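Scyllo-inosose 3-dehydrogenase (Thermotoga maritima, PDB 3IP1) catalyses the NAD(+)-dependent oxidation of scyllo-inosose to 3-dehydro-scyllo-inosose, and thus probably takes part in the breakdown of myo-inositol. Local coordinates at residues Val6-Lys11 with Pro40-Glu45; Arg15-Leu20 with Gly33-Arg38; Gly282-Leu287 with Asn311-Ile316; Gly214-Ile219 with Ala238-Leu243. All coordinates share one frame; numbering follows the deposited sequence.

Contact 1 of 4, residues Val6-Lys11 with Pro40-Glu45; sequences VRLHAK and PEVRVE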
loop_
_atom_site.group_PDB
_atom_site.type_symbol
_atom_site.label_atom_id
_atom_site.label_comp_id
_atom_site.label_asym_id
_atom_site.label_seq_id
_atom_site.Cartn_x
_atom_site.Cartn_y
_atom_site.Cartn_z
ATOM N N VAL A 6 4.282 15.857 -41.150
ATOM C CA VAL A 6 5.268 14.798 -41.369
ATOM C C VAL A 6 4.563 13.432 -41.278
ATOM O O VAL A 6 4.123 13.014 -40.184
ATOM C CB VAL A 6 6.394 14.919 -40.337
ATOM C CG1 VAL A 6 7.375 13.789 -40.457
ATOM C CG2 VAL A 6 7.101 16.299 -40.461
ATOM N N ARG A 7 4.451 12.744 -42.422
ATOM C CA ARG A 7 3.729 11.473 -42.497
ATOM C C ARG A 7 4.620 10.298 -42.905
ATOM O O ARG A 7 5.551 10.453 -43.708
ATOM C CB ARG A 7 2.518 11.575 -43.428
ATOM C CG ARG A 7 1.574 12.738 -43.097
ATOM C CD ARG A 7 0.173 12.500 -43.666
ATOM N NE ARG A 7 -0.676 11.764 -42.737
ATOM C CZ ARG A 7 -1.607 10.888 -43.097
ATOM N NH1 ARG A 7 -2.330 10.281 -42.174
ATOM N NH2 ARG A 7 -1.808 10.606 -44.374
ATOM N N LEU A 8 4.336 9.132 -42.331
ATOM C CA LEU A 8 5.047 7.900 -42.674
ATOM C C LEU A 8 4.168 7.003 -43.542
ATOM O O LEU A 8 3.057 6.662 -43.167
ATOM C CB LEU A 8 5.506 7.137 -41.415
ATOM C CG LEU A 8 6.470 5.936 -41.566
ATOM C CD1 LEU A 8 7.364 5.772 -40.337
ATOM C CD2 LEU A 8 5.759 4.603 -41.874
ATOM N N HIS A 9 4.693 6.615 -44.698
ATOM C CA HIS A 9 4.037 5.647 -45.563
ATOM C C HIS A 9 4.866 4.375 -45.575
ATOM O O HIS A 9 6.087 4.432 -45.509
ATOM C CB HIS A 9 3.909 6.212 -46.990
ATOM C CG HIS A 9 2.977 7.381 -47.079
ATOM N ND1 HIS A 9 1.680 7.265 -47.538
ATOM C CD2 HIS A 9 3.139 8.679 -46.725
ATOM C CE1 HIS A 9 1.084 8.441 -47.465
ATOM N NE2 HIS A 9 1.947 9.316 -46.973
ATOM N N ALA A 10 4.204 3.228 -45.627
ATOM C CA ALA A 10 4.915 1.969 -45.735
ATOM C C ALA A 10 4.065 0.987 -46.518
ATOM O O ALA A 10 2.872 1.215 -46.702
ATOM C CB ALA A 10 5.246 1.409 -44.351
ATOM N N LYS A 11 4.694 -0.104 -46.961
ATOM C CA LYS A 11 4.007 -1.208 -47.646
ATOM C C LYS A 11 3.489 -2.275 -46.663
ATOM O O LYS A 11 4.224 -2.720 -45.777
ATOM C CB LYS A 11 4.974 -1.835 -48.671
ATOM C CG LYS A 11 4.379 -2.944 -49.540
ATOM C CD LYS A 11 5.461 -3.656 -50.333
ATOM C CE LYS A 11 4.860 -4.749 -51.249
ATOM N NZ LYS A 11 5.904 -5.391 -52.107
ATOM N N PRO A 40 9.513 1.770 -45.121
ATOM C CA PRO A 40 8.846 2.986 -44.665
ATOM C C PRO A 40 9.474 4.220 -45.290
ATOM O O PRO A 40 10.662 4.222 -45.610
ATOM C CB PRO A 40 9.118 2.979 -43.160
ATOM C CG PRO A 40 10.473 2.259 -43.053
ATOM C CD PRO A 40 10.370 1.179 -44.076
ATOM N N GLU A 41 8.680 5.264 -45.475
ATOM C CA GLU A 41 9.223 6.508 -45.967
ATOM C C GLU A 41 8.512 7.682 -45.296
ATOM O O GLU A 41 7.292 7.727 -45.218
ATOM C CB GLU A 41 9.106 6.588 -47.495
ATOM C CG GLU A 41 9.672 7.903 -48.035
ATOM C CD GLU A 41 9.280 8.191 -49.477
ATOM O OE1 GLU A 41 9.658 9.281 -49.971
ATOM O OE2 GLU A 41 8.603 7.342 -50.111
ATOM N N VAL A 42 9.289 8.631 -44.814
ATOM C CA VAL A 42 8.735 9.744 -44.074
ATOM C C VAL A 42 8.835 11.002 -44.912
ATOM O O VAL A 42 9.922 11.378 -45.314
ATOM C CB VAL A 42 9.482 9.945 -42.734
ATOM C CG1 VAL A 42 8.923 11.158 -41.992
ATOM C CG2 VAL A 42 9.378 8.670 -41.870
ATOM N N ARG A 43 7.706 11.652 -45.161
ATOM C CA ARG A 43 7.701 12.859 -45.975
ATOM C C ARG A 43 6.755 13.929 -45.439
ATOM O O ARG A 43 5.704 13.627 -44.882
ATOM C CB ARG A 43 7.357 12.527 -47.438
ATOM C CG ARG A 43 8.563 12.449 -48.372
ATOM C CD ARG A 43 8.814 13.800 -49.107
ATOM N NE ARG A 43 8.480 13.749 -50.544
ATOM C CZ ARG A 43 7.376 14.249 -51.105
ATOM N NH1 ARG A 43 6.445 14.867 -50.385
ATOM N NH2 ARG A 43 7.200 14.127 -52.412
ATOM N N VAL A 44 7.156 15.186 -45.603
ATOM C CA VAL A 44 6.252 16.310 -45.390
ATOM C C VAL A 44 5.262 16.313 -46.537
ATOM O O VAL A 44 5.666 16.371 -47.698
ATOM C CB VAL A 44 7.020 17.656 -45.352
ATOM C CG1 VAL A 44 6.040 18.843 -45.295
ATOM C CG2 VAL A 44 7.997 17.678 -44.167
ATOM N N GLU A 45 3.972 16.222 -46.229
ATOM C CA GLU A 45 2.948 16.252 -47.267
ATOM C C GLU A 45 1.766 17.125 -46.848
ATOM O O GLU A 45 1.569 17.409 -45.654
ATOM C CB GLU A 45 2.511 14.829 -47.665
ATOM C CG GLU A 45 1.691 14.064 -46.632
ATOM C CD GLU A 45 1.446 12.586 -47.009
ATOM O OE1 GLU A 45 0.272 12.131 -47.000
ATOM O OE2 GLU A 45 2.427 11.869 -47.302
#
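His9 NE2 donates to Glu45 OE2 at 2.6 Å, a short but bent bond (138° at the hydrogen) that reaches the syn side of the carboxylate. The carboxylate comes to the edge of the imidazole, OE2 a little out of the ring plane, and the two planes are only 24° apart; the same N-H has a weak second bond to Glu45 OE1. The carboxylate gets there because Glu45 CG sits between its backbone N and carbonyl carbon (chi1 71°) and the rest of the chain runs out straight. Arg7 lies beside it, with its CD 3.4 Å from Glu45 OE1, but the ion pair from Arg7 NH2 to that oxygen is long at 3.7 Å, and the stronger partner of this guanidinium is Asp158. The backbones themselves form an antiparallel ladder: Arg7 with Arg43 and His9 with Glu41 are the hydrogen-bonded pairs, each bonded in both directions. On the other face Val6, Leu8, Val42 and Val44 pack together. Val6 CG1 presses on Val42 CG1 at 3.4 Å, tighter than usual for two methyls, while Leu8 CD1 rests on Val42 CG2 at 3.8 Å. Helices 69-75 and 376-382 cover this apolar face. This strand pair of the antiparallel sheet is thus amphipathic, and the nearby positive charge of Arg7 would tend to keep Glu45 ionised as acceptor for His9.

Contact 2 of 4, residues Arg15-Leu20 with Gly33-Arg38; sequences RPEFKL and GSKVWR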
loop_
_atom_site.group_PDB
_atom_site.type_symbol
_atom_site.label_atom_id
_atom_site.label_comp_id
_atom_site.label_asym_id
_atom_site.label_seq_id
_atom_site.Cartn_x
_atom_site.Cartn_y
_atom_site.Cartn_z
ATOM N N ARG A 15 5.912 -10.611 -43.118
ATOM C CA ARG A 15 6.772 -11.770 -43.000
ATOM C C ARG A 15 5.930 -13.038 -43.060
ATOM O O ARG A 15 4.746 -13.024 -42.692
ATOM C CB ARG A 15 7.590 -11.704 -41.704
ATOM C CG ARG A 15 8.666 -10.594 -41.709
ATOM C CD ARG A 15 9.747 -10.900 -40.697
ATOM N NE ARG A 15 10.928 -10.038 -40.773
ATOM C CZ ARG A 15 11.994 -10.256 -41.538
ATOM N NH1 ARG A 15 12.049 -11.287 -42.357
ATOM N NH2 ARG A 15 13.004 -9.407 -41.513
ATOM N N PRO A 16 6.522 -14.137 -43.566
ATOM C CA PRO A 16 5.796 -15.410 -43.772
ATOM C C PRO A 16 5.111 -15.924 -42.510
ATOM O O PRO A 16 3.992 -16.424 -42.585
ATOM C CB PRO A 16 6.898 -16.385 -44.199
ATOM C CG PRO A 16 7.973 -15.526 -44.741
ATOM C CD PRO A 16 7.939 -14.249 -43.953
ATOM N N GLU A 17 5.765 -15.790 -41.360
ATOM C CA GLU A 17 5.171 -16.219 -40.074
ATOM C C GLU A 17 3.903 -15.456 -39.661
ATOM O O GLU A 17 3.109 -15.960 -38.854
ATOM C CB GLU A 17 6.209 -16.160 -38.930
ATOM C CG GLU A 17 6.794 -14.757 -38.650
ATOM C CD GLU A 17 8.143 -14.507 -39.333
ATOM O OE1 GLU A 17 8.440 -15.148 -40.379
ATOM O OE2 GLU A 17 8.912 -13.662 -38.812
ATOM N N PHE A 18 3.697 -14.252 -40.195
ATOM C CA PHE A 18 2.634 -13.395 -39.684
ATOM C C PHE A 18 1.258 -13.959 -39.983
ATOM O O PHE A 18 0.975 -14.365 -41.103
ATOM C CB PHE A 18 2.745 -11.975 -40.250
ATOM C CG PHE A 18 1.584 -11.075 -39.886
ATOM C CD1 PHE A 18 1.570 -10.385 -38.667
ATOM C CD2 PHE A 18 0.514 -10.908 -40.765
ATOM C CE1 PHE A 18 0.523 -9.553 -38.329
ATOM C CE2 PHE A 18 -0.556 -10.065 -40.431
ATOM C CZ PHE A 18 -0.546 -9.393 -39.198
ATOM N N LYS A 19 0.405 -13.971 -38.966
ATOM C CA LYS A 19 -1.030 -14.141 -39.180
ATOM C C LYS A 19 -1.749 -12.898 -38.652
ATOM O O LYS A 19 -1.372 -12.363 -37.598
ATOM C CB LYS A 19 -1.558 -15.398 -38.477
ATOM C CG LYS A 19 -1.108 -16.721 -39.105
ATOM C CD LYS A 19 0.150 -17.253 -38.433
ATOM C CE LYS A 19 0.527 -18.642 -38.953
ATOM N NZ LYS A 19 1.989 -18.887 -38.752
ATOM N N LEU A 20 -2.759 -12.444 -39.395
ATOM C CA LEU A 20 -3.564 -11.269 -39.035
ATOM C C LEU A 20 -4.092 -11.412 -37.616
ATOM O O LEU A 20 -4.824 -12.356 -37.314
ATOM C CB LEU A 20 -4.736 -11.084 -40.014
ATOM C CG LEU A 20 -5.516 -9.763 -40.056
ATOM C CD1 LEU A 20 -4.664 -8.615 -40.629
ATOM C CD2 LEU A 20 -6.818 -9.905 -40.858
ATOM N N GLY A 33 3.956 -4.296 -35.766
ATOM C CA GLY A 33 4.571 -3.479 -36.812
ATOM C C GLY A 33 5.664 -4.149 -37.623
ATOM O O GLY A 33 5.583 -4.225 -38.852
ATOM N N SER A 34 6.680 -4.647 -36.935
ATOM C CA SER A 34 7.880 -5.116 -37.591
ATOM C C SER A 34 7.664 -6.420 -38.364
ATOM O O SER A 34 8.513 -6.824 -39.147
ATOM C CB SER A 34 9.002 -5.268 -36.573
ATOM O OG SER A 34 8.622 -6.206 -35.594
ATOM N N LYS A 35 6.531 -7.071 -38.145
ATOM C CA LYS A 35 6.177 -8.286 -38.874
ATOM C C LYS A 35 5.391 -7.978 -40.148
ATOM O O LYS A 35 5.086 -8.893 -40.911
ATOM C CB LYS A 35 5.322 -9.215 -37.997
ATOM C CG LYS A 35 5.997 -9.657 -36.703
ATOM C CD LYS A 35 7.248 -10.481 -36.994
ATOM C CE LYS A 35 7.614 -11.350 -35.803
ATOM N NZ LYS A 35 8.889 -12.062 -36.063
ATOM N N VAL A 36 5.051 -6.703 -40.359
ATOM C CA VAL A 36 4.082 -6.339 -41.390
ATOM C C VAL A 36 4.540 -5.220 -42.329
ATOM O O VAL A 36 4.537 -5.380 -43.550
ATOM C CB VAL A 36 2.749 -5.942 -40.735
ATOM C CG1 VAL A 36 1.779 -5.341 -41.771
ATOM C CG2 VAL A 36 2.118 -7.156 -40.063
ATOM N N TRP A 37 4.922 -4.086 -41.750
ATOM C CA TRP A 37 5.245 -2.900 -42.520
ATOM C C TRP A 37 6.665 -2.923 -43.068
ATOM O O TRP A 37 7.635 -3.191 -42.349
ATOM C CB TRP A 37 4.996 -1.627 -41.695
ATOM C CG TRP A 37 3.587 -1.473 -41.194
ATOM C CD1 TRP A 37 3.175 -1.585 -39.899
ATOM C CD2 TRP A 37 2.398 -1.189 -41.969
ATOM N NE1 TRP A 37 1.822 -1.377 -39.812
ATOM C CE2 TRP A 37 1.318 -1.134 -41.062
ATOM C CE3 TRP A 37 2.147 -0.973 -43.337
ATOM C CZ2 TRP A 37 -0.005 -0.869 -41.474
ATOM C CZ3 TRP A 37 0.838 -0.701 -43.745
ATOM C CH2 TRP A 37 -0.221 -0.645 -42.811
ATOM N N ARG A 38 6.773 -2.613 -44.352
ATOM C CA ARG A 38 8.039 -2.700 -45.080
ATOM C C ARG A 38 8.296 -1.420 -45.896
ATOM O O ARG A 38 7.349 -0.792 -46.376
ATOM C CB ARG A 38 7.947 -3.901 -46.011
ATOM C CG ARG A 38 9.256 -4.527 -46.369
ATOM C CD ARG A 38 8.989 -5.831 -47.082
ATOM N NE ARG A 38 10.215 -6.553 -47.338
ATOM C CZ ARG A 38 10.293 -7.612 -48.135
ATOM N NH1 ARG A 38 9.209 -8.055 -48.768
ATOM N NH2 ARG A 38 11.457 -8.214 -48.303
#
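Phe18 turns one ring face to Val36, whose CG2 methyl sits 3.5 Å from the ring centroid and 17° off the ring normal, a clear CH-pi contact. The methyl is displaced toward the rim, and its closest ring atom is Phe18 CE1 at 3.4 Å. With CG anti to the backbone N (chi1 173°), the phenyl group reaches across to the 33-38 segment; its CD1 also comes within 4.0 Å of Lys35 CB. Lys35 bends at chi2 (-63°) and crosses Glu17 at about a right angle. Its NZ forms a salt bridge with Glu17 OE2 at 3.2 Å, approaching the anti lone pair, on the side away from the other carboxylate oxygen. A backbone bond, Arg15 N to Lys35 O at 2.9 Å, adds to these side-chain contacts. Arg15 is extended from CG to NE and carries its guanidinium to Asp78 and Glu80, which pair with its NH2. Both backbones are compact here: residues 15-18 make a type I turn, closed by Phe18 N on Arg15 O, and Gly33 O receives the N-H groups of both Val36 and Trp37. The contact therefore pins a turn of the long loop after strand 3-12 to the bend that leads into strand 37-38. Val36 and Trp37 also lean on strand 3-12, through Trp12 and Ala10, and Arg38 is bonded backbone to backbone with Lys11 of that same strand.

Contact 3 of 4, residues Gly282-Leu287 with Asn311-Ile316; sequences GAKLFL and NATVAI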
loop_
_atom_site.group_PDB
_atom_site.type_symbol
_atom_site.label_atom_id
_atom_site.label_comp_id
_atom_site.label_asym_id
_atom_site.label_seq_id
_atom_site.Cartn_x
_atom_site.Cartn_y
_atom_site.Cartn_z
ATOM N N GLY A 282 23.510 -0.742 -1.195
ATOM C CA GLY A 282 22.784 -0.958 -2.432
ATOM C C GLY A 282 21.692 0.071 -2.635
ATOM O O GLY A 282 21.825 1.220 -2.201
ATOM N N ALA A 283 20.599 -0.340 -3.284
ATOM C CA ALA A 283 19.502 0.592 -3.632
ATOM C C ALA A 283 18.114 0.024 -3.368
ATOM O O ALA A 283 17.915 -1.192 -3.387
ATOM C CB ALA A 283 19.622 1.046 -5.089
ATOM N N LYS A 284 17.159 0.914 -3.107
ATOM C CA LYS A 284 15.745 0.529 -2.958
ATOM C C LYS A 284 15.091 0.292 -4.327
ATOM O O LYS A 284 14.157 -0.505 -4.450
ATOM C CB LYS A 284 14.990 1.598 -2.138
ATOM C CG LYS A 284 13.475 1.455 -2.028
ATOM C CD LYS A 284 13.031 0.240 -1.177
ATOM C CE LYS A 284 11.517 -0.116 -1.477
ATOM N NZ LYS A 284 11.308 -0.579 -2.941
ATOM N N LEU A 285 15.589 0.970 -5.360
ATOM C CA LEU A 285 14.994 0.871 -6.683
ATOM C C LEU A 285 16.040 0.868 -7.804
ATOM O O LEU A 285 16.954 1.693 -7.823
ATOM C CB LEU A 285 13.991 2.026 -6.889
ATOM C CG LEU A 285 13.311 2.157 -8.268
ATOM C CD1 LEU A 285 12.239 1.073 -8.500
ATOM C CD2 LEU A 285 12.695 3.537 -8.431
ATOM N N PHE A 286 15.876 -0.061 -8.735
ATOM C CA PHE A 286 16.662 -0.107 -9.957
ATOM C C PHE A 286 15.719 0.120 -11.137
ATOM O O PHE A 286 14.647 -0.469 -11.203
ATOM C CB PHE A 286 17.362 -1.463 -10.124
ATOM C CG PHE A 286 18.339 -1.807 -9.020
ATOM C CD1 PHE A 286 17.882 -2.271 -7.794
ATOM C CD2 PHE A 286 19.723 -1.698 -9.238
ATOM C CE1 PHE A 286 18.791 -2.609 -6.761
ATOM C CE2 PHE A 286 20.649 -2.027 -8.234
ATOM C CZ PHE A 286 20.194 -2.486 -6.993
ATOM N N LEU A 287 16.116 0.990 -12.062
ATOM C CA LEU A 287 15.326 1.218 -13.261
ATOM C C LEU A 287 16.101 0.642 -14.421
ATOM O O LEU A 287 17.217 1.094 -14.729
ATOM C CB LEU A 287 15.051 2.703 -13.499
ATOM C CG LEU A 287 14.188 3.000 -14.738
ATOM C CD1 LEU A 287 12.733 2.439 -14.570
ATOM C CD2 LEU A 287 14.152 4.474 -15.088
ATOM N N ASN A 311 14.323 -5.275 0.255
ATOM C CA ASN A 311 13.151 -4.644 -0.354
ATOM C C ASN A 311 13.433 -3.857 -1.652
ATOM O O ASN A 311 12.691 -2.944 -1.985
ATOM C CB ASN A 311 12.416 -3.771 0.686
ATOM C CG ASN A 311 11.793 -4.604 1.785
ATOM O OD1 ASN A 311 11.058 -5.564 1.515
ATOM N ND2 ASN A 311 12.087 -4.259 3.033
ATOM N N ALA A 312 14.498 -4.219 -2.377
ATOM C CA ALA A 312 14.775 -3.590 -3.676
ATOM C C ALA A 312 13.673 -3.926 -4.656
ATOM O O ALA A 312 13.125 -5.025 -4.638
ATOM C CB ALA A 312 16.118 -4.032 -4.243
ATOM N N THR A 313 13.354 -2.961 -5.502
ATOM C CA THR A 313 12.452 -3.163 -6.612
ATOM C C THR A 313 13.216 -2.967 -7.925
ATOM O O THR A 313 13.955 -1.983 -8.081
ATOM C CB THR A 313 11.259 -2.183 -6.523
ATOM O OG1 THR A 313 10.469 -2.522 -5.384
ATOM C CG2 THR A 313 10.386 -2.261 -7.786
ATOM N N VAL A 314 13.065 -3.898 -8.866
ATOM C CA VAL A 314 13.580 -3.652 -10.205
ATOM C C VAL A 314 12.402 -3.340 -11.108
ATOM O O VAL A 314 11.516 -4.162 -11.291
ATOM C CB VAL A 314 14.382 -4.806 -10.800
ATOM C CG1 VAL A 314 15.060 -4.344 -12.108
ATOM C CG2 VAL A 314 15.411 -5.288 -9.840
ATOM N N ALA A 315 12.392 -2.124 -11.639
ATOM C CA ALA A 315 11.329 -1.712 -12.546
ATOM C C ALA A 315 11.874 -1.802 -13.973
ATOM O O ALA A 315 12.946 -1.247 -14.271
ATOM C CB ALA A 315 10.866 -0.290 -12.207
ATOM N N ILE A 316 11.153 -2.522 -14.835
ATOM C CA ILE A 316 11.556 -2.702 -16.237
ATOM C C ILE A 316 10.701 -1.829 -17.146
ATOM O O ILE A 316 9.499 -2.032 -17.251
ATOM C CB ILE A 316 11.465 -4.184 -16.677
ATOM C CG1 ILE A 316 12.378 -5.055 -15.806
ATOM C CG2 ILE A 316 11.889 -4.340 -18.165
ATOM C CD1 ILE A 316 11.965 -6.541 -15.737
#
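Asn311 O takes the ammonium group of Lys284 at 2.9 Å from NZ, nearly head-on to the carbonyl, and has a second, weak donor in Gln337 NE2. The lysine reaches it by folding back, bent at chi2 (69°) and again at chi4 (64°), and its NZ ends 3.2 Å from Thr313 OG1, a hydroxyl bonded to Gln337. These polar groups sit at the start of two neighbouring parallel strands of the Rossmann-type nucleotide-binding domain, joined through helix 293-306 in a beta-alpha-beta crossover. Three backbone bonds then run up the ladder: Thr313 N to Lys284 O, Phe286 N to Thr313 O, and Ala315 N to Phe286 O. Leu285 and Leu287 share one face of the sheet with Thr313 and Ala315, where helices 194-207 and 224-235 pack. Leu287 also lies close to Ile225, which by similarity binds NAD(+). Phe286 and Val314 occupy the other face, against helix 293-306. At the far end of the strand Ile316 O accepts from Gln332 of the second subunit, which links the end of this strand to that neighbouring subunit. Two alanines touch the Phe286 ring. Ala283 CB lies 4.0 Å above one face, toward the rim, and Ala312 CB meets the ring edge in plane, 3.9 Å from Phe286 CE1.

Contact 4 of 4, residues Gly214-Ile219 with Ala238-Leu243; sequences GDNVVI and ASKVIL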
loop_
_atom_site.group_PDB
_atom_site.type_symbol
_atom_site.label_atom_id
_atom_site.label_comp_id
_atom_site.label_asym_id
_atom_site.label_seq_id
_atom_site.Cartn_x
_atom_site.Cartn_y
_atom_site.Cartn_z
ATOM N N GLY A 214 15.862 9.615 1.528
ATOM C CA GLY A 214 17.037 8.948 2.085
ATOM C C GLY A 214 17.439 7.663 1.353
ATOM O O GLY A 214 18.559 7.189 1.511
ATOM N N ASP A 215 16.528 7.084 0.570
ATOM C CA ASP A 215 16.813 5.852 -0.185
ATOM C C ASP A 215 17.788 6.094 -1.314
ATOM O O ASP A 215 17.900 7.210 -1.792
ATOM C CB ASP A 215 15.530 5.266 -0.786
ATOM C CG ASP A 215 14.666 4.540 0.247
ATOM O OD1 ASP A 215 15.149 4.205 1.354
ATOM O OD2 ASP A 215 13.485 4.297 -0.054
ATOM N N ASN A 216 18.489 5.042 -1.729
ATOM C CA ASN A 216 19.389 5.091 -2.884
ATOM C C ASN A 216 18.679 4.510 -4.097
ATOM O O ASN A 216 17.856 3.577 -3.963
ATOM C CB ASN A 216 20.657 4.272 -2.640
ATOM C CG ASN A 216 21.498 4.804 -1.496
ATOM O OD1 ASN A 216 21.581 6.011 -1.280
ATOM N ND2 ASN A 216 22.141 3.896 -0.765
ATOM N N VAL A 217 18.995 5.051 -5.268
ATOM C CA VAL A 217 18.433 4.527 -6.503
ATOM C C VAL A 217 19.534 4.327 -7.543
ATOM O O VAL A 217 20.509 5.063 -7.553
ATOM C CB VAL A 217 17.292 5.434 -7.085
ATOM C CG1 VAL A 217 16.156 5.627 -6.051
ATOM C CG2 VAL A 217 17.836 6.763 -7.538
ATOM N N VAL A 218 19.347 3.331 -8.413
ATOM C CA VAL A 218 20.266 3.033 -9.509
ATOM C C VAL A 218 19.491 3.002 -10.823
ATOM O O VAL A 218 18.526 2.251 -10.978
ATOM C CB VAL A 218 20.993 1.674 -9.288
ATOM C CG1 VAL A 218 21.790 1.263 -10.524
ATOM C CG2 VAL A 218 21.906 1.740 -8.037
ATOM N N ILE A 219 19.921 3.815 -11.776
ATOM C CA ILE A 219 19.292 3.857 -13.104
ATOM C C ILE A 219 20.262 3.337 -14.170
ATOM O O ILE A 219 21.374 3.851 -14.326
ATOM C CB ILE A 219 18.807 5.290 -13.468
ATOM C CG1 ILE A 219 17.725 5.746 -12.482
ATOM C CG2 ILE A 219 18.271 5.335 -14.881
ATOM C CD1 ILE A 219 17.760 7.176 -12.181
ATOM N N ALA A 238 15.955 11.004 -3.072
ATOM C CA ALA A 238 16.992 9.961 -3.126
ATOM C C ALA A 238 18.299 10.519 -2.609
ATOM O O ALA A 238 18.805 11.536 -3.114
ATOM C CB ALA A 238 17.174 9.426 -4.534
ATOM N N SER A 239 18.823 9.841 -1.592
ATOM C CA SER A 239 20.084 10.210 -0.976
ATOM C C SER A 239 21.219 10.151 -2.010
ATOM O O SER A 239 21.972 11.120 -2.179
ATOM C CB SER A 239 20.327 9.302 0.234
ATOM O OG SER A 239 21.686 9.215 0.565
ATOM N N LYS A 240 21.292 9.032 -2.731
ATOM C CA LYS A 240 22.219 8.868 -3.848
ATOM C C LYS A 240 21.512 8.376 -5.118
ATOM O O LYS A 240 20.808 7.354 -5.099
ATOM C CB LYS A 240 23.336 7.893 -3.482
ATOM C CG LYS A 240 24.372 8.485 -2.536
ATOM C CD LYS A 240 24.944 7.383 -1.689
ATOM C CE LYS A 240 25.996 7.932 -0.726
ATOM N NZ LYS A 240 26.361 6.850 0.223
ATOM N N VAL A 241 21.708 9.122 -6.205
ATOM C CA VAL A 241 21.224 8.737 -7.528
ATOM C C VAL A 241 22.444 8.371 -8.383
ATOM O O VAL A 241 23.325 9.200 -8.633
ATOM C CB VAL A 241 20.380 9.855 -8.203
ATOM C CG1 VAL A 241 19.946 9.449 -9.598
ATOM C CG2 VAL A 241 19.171 10.238 -7.340
ATOM N N ILE A 242 22.471 7.109 -8.802
ATOM C CA ILE A 242 23.551 6.539 -9.597
ATOM C C ILE A 242 23.016 6.100 -10.955
ATOM O O ILE A 242 22.050 5.306 -11.037
ATOM C CB ILE A 242 24.178 5.337 -8.872
ATOM C CG1 ILE A 242 24.710 5.779 -7.507
ATOM C CG2 ILE A 242 25.293 4.699 -9.718
ATOM C CD1 ILE A 242 24.913 4.621 -6.549
ATOM N N LEU A 243 23.622 6.645 -12.011
ATOM C CA LEU A 243 23.259 6.294 -13.382
ATOM C C LEU A 243 24.397 5.581 -14.124
ATOM O O LEU A 243 25.553 6.013 -14.081
ATOM C CB LEU A 243 22.744 7.518 -14.159
ATOM C CG LEU A 243 22.327 7.193 -15.604
ATOM C CD1 LEU A 243 20.903 7.648 -15.946
ATOM C CD2 LEU A 243 23.335 7.787 -16.563
HETATM O O HOH W 1 24.291 4.637 0.993
#
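Val217 and Ile242 carry the ladder that joins these two parallel strands, whose axes run 4.7 Å apart at 13° to each other. Val217 N donates to Lys240 O at 2.9 Å and Val217 O accepts from Ile242 N at 3.1 Å; Ile219 N then donates to Ile242 O at 2.7 Å. Before the strands proper, Ser239 N bonds to Asp215 O where the chains enter the sheet. The Asn216 and Lys240 side chains run alongside each other, with Asn216 OD1 3.4 Å from Lys240 CB. The amide ND2 of Asn216 and NZ of Lys240 both donate to one water, while the lysine also reaches Tyr277 O and the amide Gly282 O. Strands 216-220 and 240-244, with helix 224-235 between them, form the beta-alpha-beta unit that opens the Rossmann-type fold, and a glycine-rich turn that fits the GxGxxG pattern follows strand 216-220. On the face turned to that helix, Val217 CG2 sits between its backbone N and carbonyl carbon (chi1 -57° for CG1), which lays it against Val241 CG2 at 3.7 Å. Ile219 crosses Leu243 at a slant, its CG2 3.7 Å from Leu243 CD1. On the opposite face Val218 and Ile242 pack against helix 270-277. Leu243 lies near Glu245 and Arg250, which by similarity bind NAD(+). Asp215 OD2 is bonded by Arg212 N, and its OD1 pairs with Arg352 of the third subunit.

Overall arrangement
Contacts 3 and 4 lie in the buried parallel sheet of the nucleotide-binding domain, their centres 10 Å apart. Strands 216-220 and 285-288 are neighbours there, so the two crossover units adjoin through bonds such as Leu287 N to Val218 O at 2.9 Å. Contacts 1 and 2 are surface contacts well away from them, with centres 36 Å apart for contacts 2 and 3 and 42 Å for contacts 1 and 4; contact 2 is nested in the loop closed by contact 1, and the two share the sheet that holds strands 3-12 and 37-38. The chemistry follows position: charged pairs and a His-carboxylate bond mark the surface contacts, whereas apolar side chains on both sheet faces dominate the core ones, with polar side chains kept to the strand starts.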